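Local atomic coordinates of N-(5'-phosphoribosyl)anthranilate isomerase (Thermococcus kodakarensis, PDB entry 5LHF), a protein that isomerises N-(5-phospho-beta-D-ribosyl)anthranilate to 1-(2-carboxyphenylamino)-1-deoxy-D-ribulose 5-phosphate, the third of the five steps from chorismate to L-tryptophan. Residues A[9-14]-A[25-30]; A[19-24]-A[51-56]; A[31-36]-A[57-62]; A[107-112]-A[143-148]. One frame throughout, in Å; residues are numbered along the deposited sequence.

Interaction 1 (A[9-14]-A[25-30]); sequences CGVKTM and DATGVV
Two successive backbone amides, those of Gly10 and Val11, converge on the single carbonyl oxygen of Gly28. Gly10 N lies 2.9 Å from Gly28 O, but its bond is bent to 132° at the hydrogen and it comes in from above the carbonyl plane. Val11 N, 3.0 Å from Gly28 O, approaches nearly along the C=O axis. With two donors on one acceptor, the loop is tied to strand 26-30 just where it leaves strand 5-9, and the positive phi of Gly10 (86°) goes with the turn that presents both amides. A water adds a second polar link, giving a hydrogen bond to Val11 O at 2.9 Å while accepting one from Val30 N at 2.9 Å.

The side-chain packing is carried by Val11, whose methyls rest against oxygens and whose tip meets that of Thr27. Its CG1 reaches Thr27 OG1 at 3.5 Å, and its CG2 lies 3.4 Å from Gly28 O. Thr27 OG1, anti to its own amide nitrogen (chi1 -170°), is hydrogen-bonded to Ile8 O, so Val11 covers a hydroxyl whose polar need is met by the first strand. Beyond Gly28, Val29 CG2 rests 3.7 Å from Val11 O. Cys9 SG and Val30 CG2 make a loose apolar touch at 4.5 Å.

All the touching residues are buried. The segment 9-14 leaves the end of strand 5-9 and leads into helix 14-20, which Thr13 caps. That helix covers Val11 and Thr27 through Val20, helix 41-50 covers Val29, and strand 55-59 lies on the far edge of strand 26-30 in the parallel barrel sheet.

Interaction 2 (A[19-24]-A[51-56]); sequences LVERYA and AEIPIY
Ile53 lays its CD1 methyl over the end of the 19-24 turn, 3.5 Å from Ala24 O and 4.4 Å from Ala24 CB. Its CG1 branch stands between the backbone N and the carbonyl carbon (chi1 68°), and from there the chain runs on extended to bring CD1 in front of the turn. The same methyl meets Val20 CG1 at 4.5 Å and Glu21 CG at 4.2 Å, which makes Ile53 the apolar contact shared by Val20, Glu21 and Ala24.

Next to this patch Glu21 reaches across with an extended chain and offers OE1 to the backbone amide of Glu52. The hydrogen bond is almost straight, 172° at the hydrogen, but OE1 is modelled only 2.5 Å from Glu52 N, so its exact length is doubtful. In the TIM barrel both segments are alpha-beta connections: 19-24 carries the chain from helix 14-20 toward strand 26-30, while the segment 51-56 carries it from helix 41-50 into strand 55-59. They meet at the N-terminal end of the barrel strands, the end away from the usual TIM-barrel active site.

The two glutamates cross at about a right angle, with their carboxylate planes 23° apart. Glu21 OE2 and Glu52 OE2 come within 4.3 Å of each other, a proximity of like charges that is probably eased by Arg18, which forms a salt bridge to Glu21 OE2 and a long, weak ion pair with Glu52. Farther in, the side chains of Val20 and Ala24 touch Ile8 of strand 5-9.

Interaction 3 (A[31-36]-A[57-62]); sequences VNSRSK and LVSTMK
Val31 O is gripped by two serine hydroxyls that reach it from opposite faces of its carbonyl plane. Ser59 OG donates to Val31 O at 2.8 Å from the strand side, and Ser33 OG donates to Val31 O, also at 2.8 Å, from within the loop. Each serine oxygen has a second task. Ser33 OG accepts the backbone N-H of Thr60 at 3.0 Å. With chi1 at -173°, Ser59 OG swings to the side of its own carbonyl carbon and accepts from Met61 N at 3.0 Å, which makes an ST turn. The two hydroxyls thus relay bonds from the amides of 60 and 61 to one carbonyl and fix the chain just past the strand end.

Val31 N bonds to Val58 O at 3.0 Å, almost straight at 165°, which ties the start of the loop to strand 55-59. Two waters extend the polar rim: both lie on Thr60 OG1, one donating to Asn32 O and the other accepting from Arg34 N.

On the apolar side Val31 and Leu57 cross at about a right angle, and Val31 CG2 touches Leu57 CD1 at 3.7 Å. Met61 bends at its last torsion (chi3 -63°), which carries CE toward Val31 CG2, while its sulfur takes a weak hydrogen bond from Asn32 ND2 (ND2 to SD 3.5 Å). Helix 41-50 packs on both Val31 and Leu57, helix 64-74 on Leu57. Two neighbouring beta-alpha loops stitched together at the C-terminal ends of parallel strands belong to the TIM barrel, whose active site lies characteristically at this end.

Interaction 4 (A[107-112]-A[143-148]); sequences VPRESD and RRHDYR
Val107 turns its side chain toward helix 143-156 and sets CG1 3.9 Å from Asp146 CA. Its carbonyl oxygen takes a bond from a water that also donates to Asp146 OD2. Pro108 contributes its backbone: Pro108 O lies in the plane of the His145 ring at its edge, 3.2 Å from CE1.

Arg109 carries the contact. Its chain is extended from CG to NE and passes His145 obliquely, with the guanidinium and imidazole planes 86° apart. The guanidinium then grips Asp146 side-on in a salt bridge, NE to OD1 at 3.0 Å and NH2 to OD2 at 2.9 Å. NE meets OD1 on its syn side, whereas NH2 comes to OD2 from above the carboxylate plane, the two flat groups being 44° apart. NH2 also bonds to Val139 O. His145 ND1 gives a nearly straight bond (169°) to the same Asp146 OD1, 3.1 Å away, and Gly138 N bonds to OD2. So many donors, at the start of a helix, would be expected to favour an ionised carboxylate.

Farther on, Ser111 O sits 3.3 Å from His145 NE2; that nitrogen makes a weak hydrogen bond to Asp117 of helix 114-126. The loop after strand 100-106 is thereby fastened to the first turns of helix 143-156, which follows the next strand, 132-136: a link between consecutive beta-alpha units of the TIM barrel.

Overall arrangement
From the N terminus, interaction 1 closes the first loop, bringing the exit of strand 5-9 back to strand 26-30 around helix 14-20. Interaction 2 opens inside that loop, at the end of the helix, and closes at the entry to strand 55-59, so the two cross. Interaction 3 starts after interaction 1 has closed and crosses interaction 2 in turn; the latter two share strand 55-59 but lie near its opposite ends, centres about 19 Å apart. Backbone bonds between strands 26-30 and 55-59 join interaction 1 to both. Interaction 4 follows in series, on the opposite side of the chain's centre from interactions 1 and 2, tying the loop after strand 100-106 to helix 143-156. None is nested.

Interaction 1 (A[9-14]-A[25-30])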
loop_
_atom_site.group_PDB
_atom_site.type_symbol
_atom_site.label_atom_id
_atom_site.label_comp_id
_atom_site.label_asym_id
_atom_site.label_seq_id
_atom_site.Cartn_x
_atom_site.Cartn_y
_atom_site.Cartn_z
ATOM N N CYS A 9 -6.989 -1.170 1.115
ATOM C CA CYS A 9 -6.838 -0.308 -0.049
ATOM C C CYS A 9 -7.978 -0.541 -1.034
ATOM O O CYS A 9 -8.630 -1.589 -1.029
ATOM C CB CYS A 9 -5.494 -0.563 -0.736
ATOM S SG CYS A 9 -5.113 0.641 -2.045
ATOM N N GLY A 10 -8.227 0.470 -1.866
ATOM C CA GLY A 10 -9.118 0.310 -3.000
ATOM C C GLY A 10 -10.598 0.524 -2.735
ATOM O O GLY A 10 -11.432 -0.194 -3.297
ATOM N N VAL A 11 -10.961 1.479 -1.898
ATOM C CA VAL A 11 -12.382 1.746 -1.702
ATOM C C VAL A 11 -12.899 2.542 -2.888
ATOM O O VAL A 11 -12.230 3.461 -3.386
ATOM C CB VAL A 11 -12.646 2.468 -0.365
ATOM C CG1 VAL A 11 -12.349 1.536 0.807
ATOM C CG2 VAL A 11 -11.810 3.752 -0.267
ATOM N N LYS A 12 -14.092 2.166 -3.365
ATOM C CA LYS A 12 -14.724 2.812 -4.507
ATOM C C LYS A 12 -15.980 3.586 -4.143
ATOM O O LYS A 12 -16.415 4.432 -4.931
ATOM C CB LYS A 12 -15.087 1.776 -5.581
ATOM C CG LYS A 12 -13.907 0.956 -6.068
ATOM C CD LYS A 12 -13.865 0.910 -7.577
ATOM C CE LYS A 12 -14.830 -0.096 -8.120
ATOM N NZ LYS A 12 -14.709 -0.247 -9.592
ATOM N N THR A 13 -16.573 3.329 -2.979
ATOM C CA THR A 13 -17.830 3.978 -2.625
ATOM C C THR A 13 -17.798 4.466 -1.186
ATOM O O THR A 13 -16.944 4.080 -0.384
ATOM C CB THR A 13 -19.025 3.037 -2.798
ATOM O OG1 THR A 13 -18.863 1.914 -1.927
ATOM C CG2 THR A 13 -19.127 2.554 -4.235
ATOM N N MET A 14 -18.771 5.322 -0.871
ATOM C CA MET A 14 -18.956 5.767 0.502
ATOM C C MET A 14 -19.245 4.583 1.418
ATOM O O MET A 14 -18.762 4.536 2.555
ATOM C CB MET A 14 -20.096 6.789 0.547
ATOM C CG MET A 14 -21.463 6.229 0.163
ATOM S SD MET A 14 -22.722 7.498 -0.130
ATOM C CE MET A 14 -23.113 7.975 1.559
ATOM N N ASP A 25 -6.342 1.341 10.019
ATOM C CA ASP A 25 -5.663 2.593 10.333
ATOM C C ASP A 25 -5.614 3.553 9.152
ATOM O O ASP A 25 -5.449 4.759 9.364
ATOM C CB ASP A 25 -4.255 2.291 10.812
ATOM C CG ASP A 25 -4.257 1.405 12.031
ATOM O OD1 ASP A 25 -4.744 1.883 13.066
ATOM O OD2 ASP A 25 -3.782 0.248 11.950
ATOM N N ALA A 26 -5.759 3.046 7.928
ATOM C CA ALA A 26 -5.672 3.861 6.724
ATOM C C ALA A 26 -6.387 3.126 5.606
ATOM O O ALA A 26 -6.564 1.905 5.657
ATOM C CB ALA A 26 -4.220 4.150 6.310
ATOM N N THR A 27 -6.774 3.881 4.587
ATOM C CA THR A 27 -7.344 3.286 3.386
ATOM C C THR A 27 -6.728 3.983 2.176
ATOM O O THR A 27 -5.769 4.755 2.293
ATOM C CB THR A 27 -8.881 3.358 3.429
ATOM O OG1 THR A 27 -9.432 2.563 2.364
ATOM C CG2 THR A 27 -9.372 4.797 3.315
ATOM N N GLY A 28 -7.247 3.661 1.000
ATOM C CA GLY A 28 -6.692 4.186 -0.234
ATOM C C GLY A 28 -7.730 4.181 -1.328
ATOM O O GLY A 28 -8.599 3.306 -1.373
ATOM N N VAL A 29 -7.635 5.168 -2.225
ATOM C CA VAL A 29 -8.509 5.237 -3.388
ATOM C C VAL A 29 -7.639 5.326 -4.639
ATOM O O VAL A 29 -6.692 6.118 -4.688
ATOM C CB VAL A 29 -9.506 6.415 -3.287
ATOM C CG1 VAL A 29 -8.775 7.765 -3.142
ATOM C CG2 VAL A 29 -10.382 6.437 -4.518
ATOM N N VAL A 30 -7.943 4.495 -5.640
ATOM C CA VAL A 30 -7.066 4.316 -6.796
ATOM C C VAL A 30 -7.542 5.205 -7.942
ATOM O O VAL A 30 -8.731 5.222 -8.277
ATOM C CB VAL A 30 -7.017 2.840 -7.233
ATOM C CG1 VAL A 30 -6.152 2.681 -8.501
ATOM C CG2 VAL A 30 -6.504 1.957 -6.079
HETATM O O HOH W 1 -10.187 2.677 -5.259
#

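Interaction 2 (A[19-24]-A[51-56])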
loop_
_atom_site.group_PDB
_atom_site.type_symbol
_atom_site.label_atom_id
_atom_site.label_comp_id
_atom_site.label_asym_id
_atom_site.label_seq_id
_atom_site.Cartn_x
_atom_site.Cartn_y
_atom_site.Cartn_z
ATOM N N LEU A 19 -17.256 1.319 5.946
ATOM C CA LEU A 19 -16.985 -0.007 6.487
ATOM C C LEU A 19 -15.528 -0.139 6.901
ATOM O O LEU A 19 -15.225 -0.502 8.041
ATOM C CB LEU A 19 -17.345 -1.081 5.458
ATOM C CG LEU A 19 -16.918 -2.501 5.826
ATOM C CD1 LEU A 19 -17.568 -2.850 7.182
ATOM C CD2 LEU A 19 -17.302 -3.505 4.718
ATOM N N VAL A 20 -14.612 0.180 5.986
ATOM C CA VAL A 20 -13.180 0.085 6.260
ATOM C C VAL A 20 -12.783 0.949 7.454
ATOM O O VAL A 20 -11.870 0.595 8.209
ATOM C CB VAL A 20 -12.407 0.466 4.982
ATOM C CG1 VAL A 20 -10.959 0.801 5.281
ATOM C CG2 VAL A 20 -12.514 -0.662 3.976
ATOM N N GLU A 21 -13.450 2.090 7.645
ATOM C CA GLU A 21 -13.071 3.015 8.708
ATOM C C GLU A 21 -13.305 2.442 10.098
ATOM O O GLU A 21 -12.732 2.949 11.067
ATOM C CB GLU A 21 -13.843 4.325 8.556
ATOM C CG GLU A 21 -13.384 5.124 7.342
ATOM C CD GLU A 21 -14.039 6.474 7.253
ATOM O OE1 GLU A 21 -13.399 7.400 6.715
ATOM O OE2 GLU A 21 -15.194 6.603 7.703
ATOM N N ARG A 22 -14.124 1.401 10.216
ATOM C CA ARG A 22 -14.356 0.792 11.518
ATOM C C ARG A 22 -13.222 -0.128 11.935
ATOM O O ARG A 22 -13.181 -0.554 13.100
ATOM C CB ARG A 22 -15.681 0.036 11.496
ATOM C CG ARG A 22 -16.871 0.950 11.270
ATOM C CD ARG A 22 -18.129 0.437 11.954
ATOM N NE ARG A 22 -18.558 -0.862 11.440
ATOM C CZ ARG A 22 -19.212 -1.033 10.297
ATOM N NH1 ARG A 22 -19.513 0.015 9.535
ATOM N NH2 ARG A 22 -19.563 -2.254 9.922
ATOM N N TYR A 23 -12.285 -0.419 11.024
ATOM C CA TYR A 23 -11.249 -1.405 11.281
ATOM C C TYR A 23 -9.837 -0.929 10.976
ATOM O O TYR A 23 -8.924 -1.260 11.738
ATOM C CB TYR A 23 -11.534 -2.681 10.474
ATOM C CG TYR A 23 -12.885 -3.289 10.777
ATOM C CD1 TYR A 23 -14.015 -2.934 10.032
ATOM C CD2 TYR A 23 -13.041 -4.198 11.814
ATOM C CE1 TYR A 23 -15.249 -3.490 10.306
ATOM C CE2 TYR A 23 -14.275 -4.757 12.094
ATOM C CZ TYR A 23 -15.370 -4.403 11.343
ATOM O OH TYR A 23 -16.593 -4.965 11.626
ATOM N N ALA A 24 -9.624 -0.193 9.878
ATOM C CA ALA A 24 -8.272 0.026 9.378
ATOM C C ALA A 24 -7.673 1.313 9.933
ATOM O O ALA A 24 -8.382 2.261 10.265
ATOM C CB ALA A 24 -8.250 0.081 7.838
ATOM N N ALA A 51 -13.572 11.021 4.282
ATOM C CA ALA A 51 -12.829 10.039 5.067
ATOM C C ALA A 51 -12.501 10.545 6.472
ATOM O O ALA A 51 -12.163 11.717 6.675
ATOM C CB ALA A 51 -11.541 9.636 4.342
ATOM N N GLU A 52 -12.600 9.649 7.452
ATOM C CA GLU A 52 -12.256 9.981 8.827
ATOM C C GLU A 52 -10.971 9.305 9.304
ATOM O O GLU A 52 -10.584 9.498 10.460
ATOM C CB GLU A 52 -13.443 9.642 9.752
ATOM C CG GLU A 52 -14.642 10.546 9.468
ATOM C CD GLU A 52 -15.893 10.175 10.248
ATOM O OE1 GLU A 52 -16.927 10.867 10.065
ATOM O OE2 GLU A 52 -15.849 9.193 11.024
ATOM N N ILE A 53 -10.305 8.528 8.451
ATOM C CA ILE A 53 -8.936 8.042 8.674
ATOM C C ILE A 53 -8.064 8.500 7.505
ATOM O O ILE A 53 -8.595 8.927 6.469
ATOM C CB ILE A 53 -8.883 6.508 8.812
ATOM C CG1 ILE A 53 -9.220 5.840 7.476
ATOM C CG2 ILE A 53 -9.794 6.020 9.951
ATOM C CD1 ILE A 53 -9.279 4.304 7.549
ATOM N N PRO A 54 -6.737 8.417 7.603
ATOM C CA PRO A 54 -5.901 8.762 6.447
ATOM C C PRO A 54 -6.305 7.954 5.221
ATOM O O PRO A 54 -6.507 6.739 5.295
ATOM C CB PRO A 54 -4.486 8.410 6.921
ATOM C CG PRO A 54 -4.537 8.629 8.388
ATOM C CD PRO A 54 -5.922 8.176 8.814
ATOM N N ILE A 55 -6.457 8.636 4.089
ATOM C CA ILE A 55 -6.829 7.956 2.855
ATOM C C ILE A 55 -5.802 8.305 1.782
ATOM O O ILE A 55 -5.625 9.481 1.432
ATOM C CB ILE A 55 -8.265 8.288 2.411
ATOM C CG1 ILE A 55 -8.593 7.602 1.074
ATOM C CG2 ILE A 55 -8.523 9.807 2.384
ATOM C CD1 ILE A 55 -10.075 7.618 0.733
ATOM N N TYR A 56 -5.102 7.292 1.287
ATOM C CA TYR A 56 -4.078 7.510 0.273
ATOM C C TYR A 56 -4.691 7.645 -1.112
ATOM O O TYR A 56 -5.554 6.854 -1.495
ATOM C CB TYR A 56 -3.077 6.349 0.293
ATOM C CG TYR A 56 -2.180 6.400 1.505
ATOM C CD1 TYR A 56 -2.609 5.910 2.737
ATOM C CD2 TYR A 56 -0.915 6.950 1.417
ATOM C CE1 TYR A 56 -1.791 5.981 3.853
ATOM C CE2 TYR A 56 -0.097 7.024 2.498
ATOM C CZ TYR A 56 -0.524 6.534 3.719
ATOM O OH TYR A 56 0.339 6.639 4.796
#

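Interaction 3 (A[31-36]-A[57-62])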
loop_
_atom_site.group_PDB
_atom_site.type_symbol
_atom_site.label_atom_id
_atom_site.label_comp_id
_atom_site.label_asym_id
_atom_site.label_seq_id
_atom_site.Cartn_x
_atom_site.Cartn_y
_atom_site.Cartn_z
ATOM N N VAL A 31 -6.612 5.950 -8.537
ATOM C CA VAL A 31 -6.904 6.802 -9.686
ATOM C C VAL A 31 -5.830 6.592 -10.743
ATOM O O VAL A 31 -4.702 6.194 -10.446
ATOM C CB VAL A 31 -6.983 8.307 -9.314
ATOM C CG1 VAL A 31 -8.123 8.586 -8.330
ATOM C CG2 VAL A 31 -5.633 8.825 -8.779
ATOM N N ASN A 32 -6.193 6.896 -11.992
ATOM C CA ASN A 32 -5.248 6.941 -13.108
ATOM C C ASN A 32 -4.260 5.772 -13.057
ATOM O O ASN A 32 -3.042 5.950 -13.038
ATOM C CB ASN A 32 -4.507 8.290 -13.138
ATOM C CG ASN A 32 -5.448 9.485 -13.366
ATOM O OD1 ASN A 32 -6.486 9.355 -14.009
ATOM N ND2 ASN A 32 -5.070 10.654 -12.856
ATOM N N SER A 33 -4.811 4.556 -13.000
ATOM C CA SER A 33 -4.018 3.334 -12.929
ATOM C C SER A 33 -4.765 2.206 -13.625
ATOM O O SER A 33 -5.996 2.223 -13.730
ATOM C CB SER A 33 -3.738 2.898 -11.477
ATOM O OG SER A 33 -3.141 3.931 -10.711
ATOM N N ARG A 34 -3.996 1.212 -14.083
ATOM C CA ARG A 34 -4.538 -0.089 -14.461
ATOM C C ARG A 34 -5.070 -0.806 -13.224
ATOM O O ARG A 34 -4.313 -1.507 -12.541
ATOM C CB ARG A 34 -3.460 -0.948 -15.137
ATOM C CG ARG A 34 -2.798 -0.299 -16.342
ATOM C CD ARG A 34 -1.562 -1.072 -16.808
ATOM N NE ARG A 34 -1.022 -0.464 -18.024
ATOM C CZ ARG A 34 0.147 -0.783 -18.573
ATOM N NH1 ARG A 34 0.918 -1.719 -18.018
ATOM N NH2 ARG A 34 0.543 -0.163 -19.680
ATOM N N SER A 35 -6.357 -0.642 -12.919
ATOM C CA SER A 35 -6.906 -1.230 -11.701
ATOM C C SER A 35 -8.418 -1.372 -11.818
ATOM O O SER A 35 -9.095 -0.467 -12.312
ATOM C CB SER A 35 -6.559 -0.372 -10.480
ATOM O OG SER A 35 -7.287 -0.772 -9.332
ATOM N N LYS A 36 -8.928 -2.516 -11.340
ATOM C CA LYS A 36 -10.354 -2.711 -11.106
ATOM C C LYS A 36 -10.935 -1.727 -10.099
ATOM O O LYS A 36 -12.159 -1.547 -10.062
ATOM C CB LYS A 36 -10.615 -4.125 -10.576
ATOM C CG LYS A 36 -10.417 -5.256 -11.558
ATOM C CD LYS A 36 -10.837 -6.583 -10.908
ATOM C CE LYS A 36 -9.680 -7.545 -10.777
ATOM N NZ LYS A 36 -9.143 -7.864 -12.125
ATOM N N LEU A 57 -4.230 8.647 -1.863
ATOM C CA LEU A 57 -4.467 8.701 -3.305
ATOM C C LEU A 57 -3.455 7.768 -3.947
ATOM O O LEU A 57 -2.257 8.067 -3.954
ATOM C CB LEU A 57 -4.308 10.128 -3.827
ATOM C CG LEU A 57 -4.759 10.401 -5.271
ATOM C CD1 LEU A 57 -6.279 10.221 -5.416
ATOM C CD2 LEU A 57 -4.333 11.808 -5.711
ATOM N N VAL A 58 -3.922 6.626 -4.455
ATOM C CA VAL A 58 -3.047 5.548 -4.909
ATOM C C VAL A 58 -2.973 5.575 -6.430
ATOM O O VAL A 58 -4.015 5.562 -7.102
ATOM C CB VAL A 58 -3.570 4.183 -4.436
ATOM C CG1 VAL A 58 -2.639 3.083 -4.899
ATOM C CG2 VAL A 58 -3.790 4.159 -2.899
ATOM N N SER A 59 -1.759 5.564 -6.982
ATOM C CA SER A 59 -1.664 5.609 -8.437
ATOM C C SER A 59 -0.308 5.134 -8.933
ATOM O O SER A 59 0.711 5.215 -8.238
ATOM C CB SER A 59 -1.933 7.018 -8.969
ATOM O OG SER A 59 -1.989 7.005 -10.398
ATOM N N THR A 60 -0.312 4.688 -10.185
ATOM C CA THR A 60 0.903 4.367 -10.915
ATOM C C THR A 60 1.365 5.512 -11.802
ATOM O O THR A 60 2.306 5.328 -12.583
ATOM C CB THR A 60 0.682 3.123 -11.767
ATOM O OG1 THR A 60 -0.416 3.370 -12.653
ATOM C CG2 THR A 60 0.358 1.925 -10.877
ATOM N N MET A 61 0.717 6.675 -11.713
ATOM C CA MET A 61 1.182 7.860 -12.419
ATOM C C MET A 61 2.689 8.011 -12.278
ATOM O O MET A 61 3.255 7.769 -11.209
ATOM C CB MET A 61 0.477 9.107 -11.888
ATOM C CG MET A 61 -0.889 9.303 -12.486
ATOM S SD MET A 61 -1.740 10.703 -11.768
ATOM C CE MET A 61 -1.928 10.249 -10.041
ATOM N N LYS A 62 3.333 8.406 -13.376
ATOM C CA LYS A 62 4.785 8.389 -13.484
ATOM C C LYS A 62 5.436 9.762 -13.348
ATOM O O LYS A 62 6.602 9.833 -12.945
ATOM C CB LYS A 62 5.201 7.775 -14.831
ATOM C CG LYS A 62 4.585 6.408 -15.115
ATOM C CD LYS A 62 5.054 5.832 -16.447
ATOM C CE LYS A 62 6.556 5.577 -16.444
ATOM N NZ LYS A 62 6.974 4.588 -15.408
HETATM O O HOH W 2 -0.631 5.412 -14.545
HETATM O O HOH W 3 -1.049 1.083 -13.970
#

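Interaction 4 (A[107-112]-A[143-148])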
loop_
_atom_site.group_PDB
_atom_site.type_symbol
_atom_site.label_atom_id
_atom_site.label_comp_id
_atom_site.label_asym_id
_atom_site.label_seq_id
_atom_site.Cartn_x
_atom_site.Cartn_y
_atom_site.Cartn_z
ATOM N N VAL A 107 9.167 -6.368 -5.206
ATOM C CA VAL A 107 10.224 -7.207 -4.643
ATOM C C VAL A 107 10.957 -7.892 -5.792
ATOM O O VAL A 107 10.368 -8.733 -6.487
ATOM C CB VAL A 107 9.659 -8.230 -3.649
ATOM C CG1 VAL A 107 10.791 -9.037 -3.047
ATOM C CG2 VAL A 107 8.840 -7.529 -2.578
ATOM N N PRO A 108 12.226 -7.562 -6.035
ATOM C CA PRO A 108 12.931 -8.139 -7.185
ATOM C C PRO A 108 13.124 -9.641 -7.041
ATOM O O PRO A 108 13.225 -10.177 -5.935
ATOM C CB PRO A 108 14.284 -7.411 -7.180
ATOM C CG PRO A 108 14.102 -6.219 -6.286
ATOM C CD PRO A 108 13.063 -6.613 -5.283
ATOM N N ARG A 109 13.188 -10.319 -8.184
ATOM C CA ARG A 109 13.461 -11.752 -8.245
ATOM C C ARG A 109 14.621 -12.020 -9.194
ATOM O O ARG A 109 14.538 -12.848 -10.103
ATOM C CB ARG A 109 12.224 -12.533 -8.678
ATOM C CG ARG A 109 11.126 -12.637 -7.613
ATOM C CD ARG A 109 9.877 -13.270 -8.217
ATOM N NE ARG A 109 8.779 -13.384 -7.267
ATOM C CZ ARG A 109 7.649 -14.033 -7.520
ATOM N NH1 ARG A 109 7.477 -14.620 -8.698
ATOM N NH2 ARG A 109 6.695 -14.101 -6.599
ATOM N N GLU A 110 15.726 -11.304 -8.996
ATOM C CA GLU A 110 16.875 -11.385 -9.886
ATOM C C GLU A 110 17.922 -12.396 -9.427
ATOM O O GLU A 110 18.909 -12.612 -10.140
ATOM C CB GLU A 110 17.522 -10.005 -10.030
ATOM C CG GLU A 110 16.577 -8.925 -10.522
ATOM C CD GLU A 110 15.830 -9.332 -11.777
ATOM O OE1 GLU A 110 16.450 -9.954 -12.666
ATOM O OE2 GLU A 110 14.620 -9.032 -11.873
ATOM N N SER A 111 17.738 -13.019 -8.267
ATOM C CA SER A 111 18.683 -13.999 -7.760
ATOM C C SER A 111 17.924 -15.119 -7.062
ATOM O O SER A 111 16.797 -14.937 -6.594
ATOM C CB SER A 111 19.692 -13.356 -6.795
ATOM O OG SER A 111 20.446 -14.345 -6.113
ATOM N N ASP A 112 18.545 -16.297 -7.012
ATOM C CA ASP A 112 17.994 -17.373 -6.199
ATOM C C ASP A 112 18.265 -17.155 -4.717
ATOM O O ASP A 112 17.548 -17.714 -3.878
ATOM C CB ASP A 112 18.561 -18.725 -6.641
ATOM C CG ASP A 112 18.187 -19.077 -8.073
ATOM O OD1 ASP A 112 18.810 -20.002 -8.643
ATOM O OD2 ASP A 112 17.269 -18.434 -8.624
ATOM N N ARG A 143 6.814 -16.511 -4.411
ATOM C CA ARG A 143 6.288 -15.734 -3.296
ATOM C C ARG A 143 7.065 -16.008 -2.011
ATOM O O ARG A 143 7.326 -15.087 -1.228
ATOM C CB ARG A 143 4.803 -16.040 -3.122
ATOM C CG ARG A 143 4.119 -15.195 -2.098
ATOM C CD ARG A 143 2.611 -15.314 -2.238
ATOM N NE ARG A 143 1.963 -14.573 -1.170
ATOM C CZ ARG A 143 1.690 -13.278 -1.225
ATOM N NH1 ARG A 143 1.983 -12.571 -2.320
ATOM N NH2 ARG A 143 1.113 -12.699 -0.182
ATOM N N ARG A 144 7.455 -17.266 -1.783
ATOM C CA ARG A 144 8.265 -17.579 -0.610
ATOM C C ARG A 144 9.596 -16.836 -0.653
ATOM O O ARG A 144 10.074 -16.332 0.370
ATOM C CB ARG A 144 8.484 -19.091 -0.508
ATOM C CG ARG A 144 7.304 -19.843 0.104
ATOM C CD ARG A 144 7.515 -21.355 0.108
ATOM N NE ARG A 144 8.449 -21.800 1.143
ATOM C CZ ARG A 144 8.082 -22.225 2.349
ATOM N NH1 ARG A 144 6.798 -22.263 2.680
ATOM N NH2 ARG A 144 9.000 -22.614 3.226
ATOM N N HIS A 145 10.206 -16.761 -1.837
ATOM C CA HIS A 145 11.411 -15.959 -2.016
ATOM C C HIS A 145 11.151 -14.495 -1.689
ATOM O O HIS A 145 12.005 -13.818 -1.102
ATOM C CB HIS A 145 11.905 -16.109 -3.454
ATOM C CG HIS A 145 12.849 -15.032 -3.894
ATOM N ND1 HIS A 145 12.420 -13.794 -4.328
ATOM C CD2 HIS A 145 14.199 -15.018 -3.994
ATOM C CE1 HIS A 145 13.467 -13.060 -4.657
ATOM N NE2 HIS A 145 14.559 -13.779 -4.465
ATOM N N ASP A 146 9.986 -13.982 -2.084
ATOM C CA ASP A 146 9.673 -12.582 -1.819
ATOM C C ASP A 146 9.563 -12.313 -0.322
ATOM O O ASP A 146 10.012 -11.266 0.155
ATOM C CB ASP A 146 8.388 -12.182 -2.541
ATOM C CG ASP A 146 8.524 -12.236 -4.057
ATOM O OD1 ASP A 146 9.632 -12.528 -4.551
ATOM O OD2 ASP A 146 7.518 -11.972 -4.750
ATOM N N TYR A 147 8.975 -13.246 0.434
ATOM C CA TYR A 147 8.932 -13.092 1.889
ATOM C C TYR A 147 10.336 -13.069 2.493
ATOM O O TYR A 147 10.607 -12.306 3.428
ATOM C CB TYR A 147 8.120 -14.222 2.526
ATOM C CG TYR A 147 6.613 -14.173 2.345
ATOM C CD1 TYR A 147 5.967 -13.057 1.822
ATOM C CD2 TYR A 147 5.833 -15.268 2.701
ATOM C CE1 TYR A 147 4.574 -13.044 1.666
ATOM C CE2 TYR A 147 4.452 -15.259 2.550
ATOM C CZ TYR A 147 3.831 -14.159 2.036
ATOM O OH TYR A 147 2.460 -14.187 1.902
ATOM N N ARG A 148 11.240 -13.914 1.991
ATOM C CA ARG A 148 12.595 -13.933 2.540
ATOM C C ARG A 148 13.310 -12.612 2.303
ATOM O O ARG A 148 14.049 -12.131 3.172
ATOM C CB ARG A 148 13.401 -15.076 1.929
ATOM C CG ARG A 148 12.926 -16.434 2.328
ATOM C CD ARG A 148 13.495 -17.475 1.398
ATOM N NE ARG A 148 12.667 -18.670 1.338
ATOM C CZ ARG A 148 12.646 -19.614 2.269
ATOM N NH1 ARG A 148 13.405 -19.507 3.344
ATOM N NH2 ARG A 148 11.865 -20.664 2.121
HETATM O O HOH W 4 7.981 -10.086 -6.660
#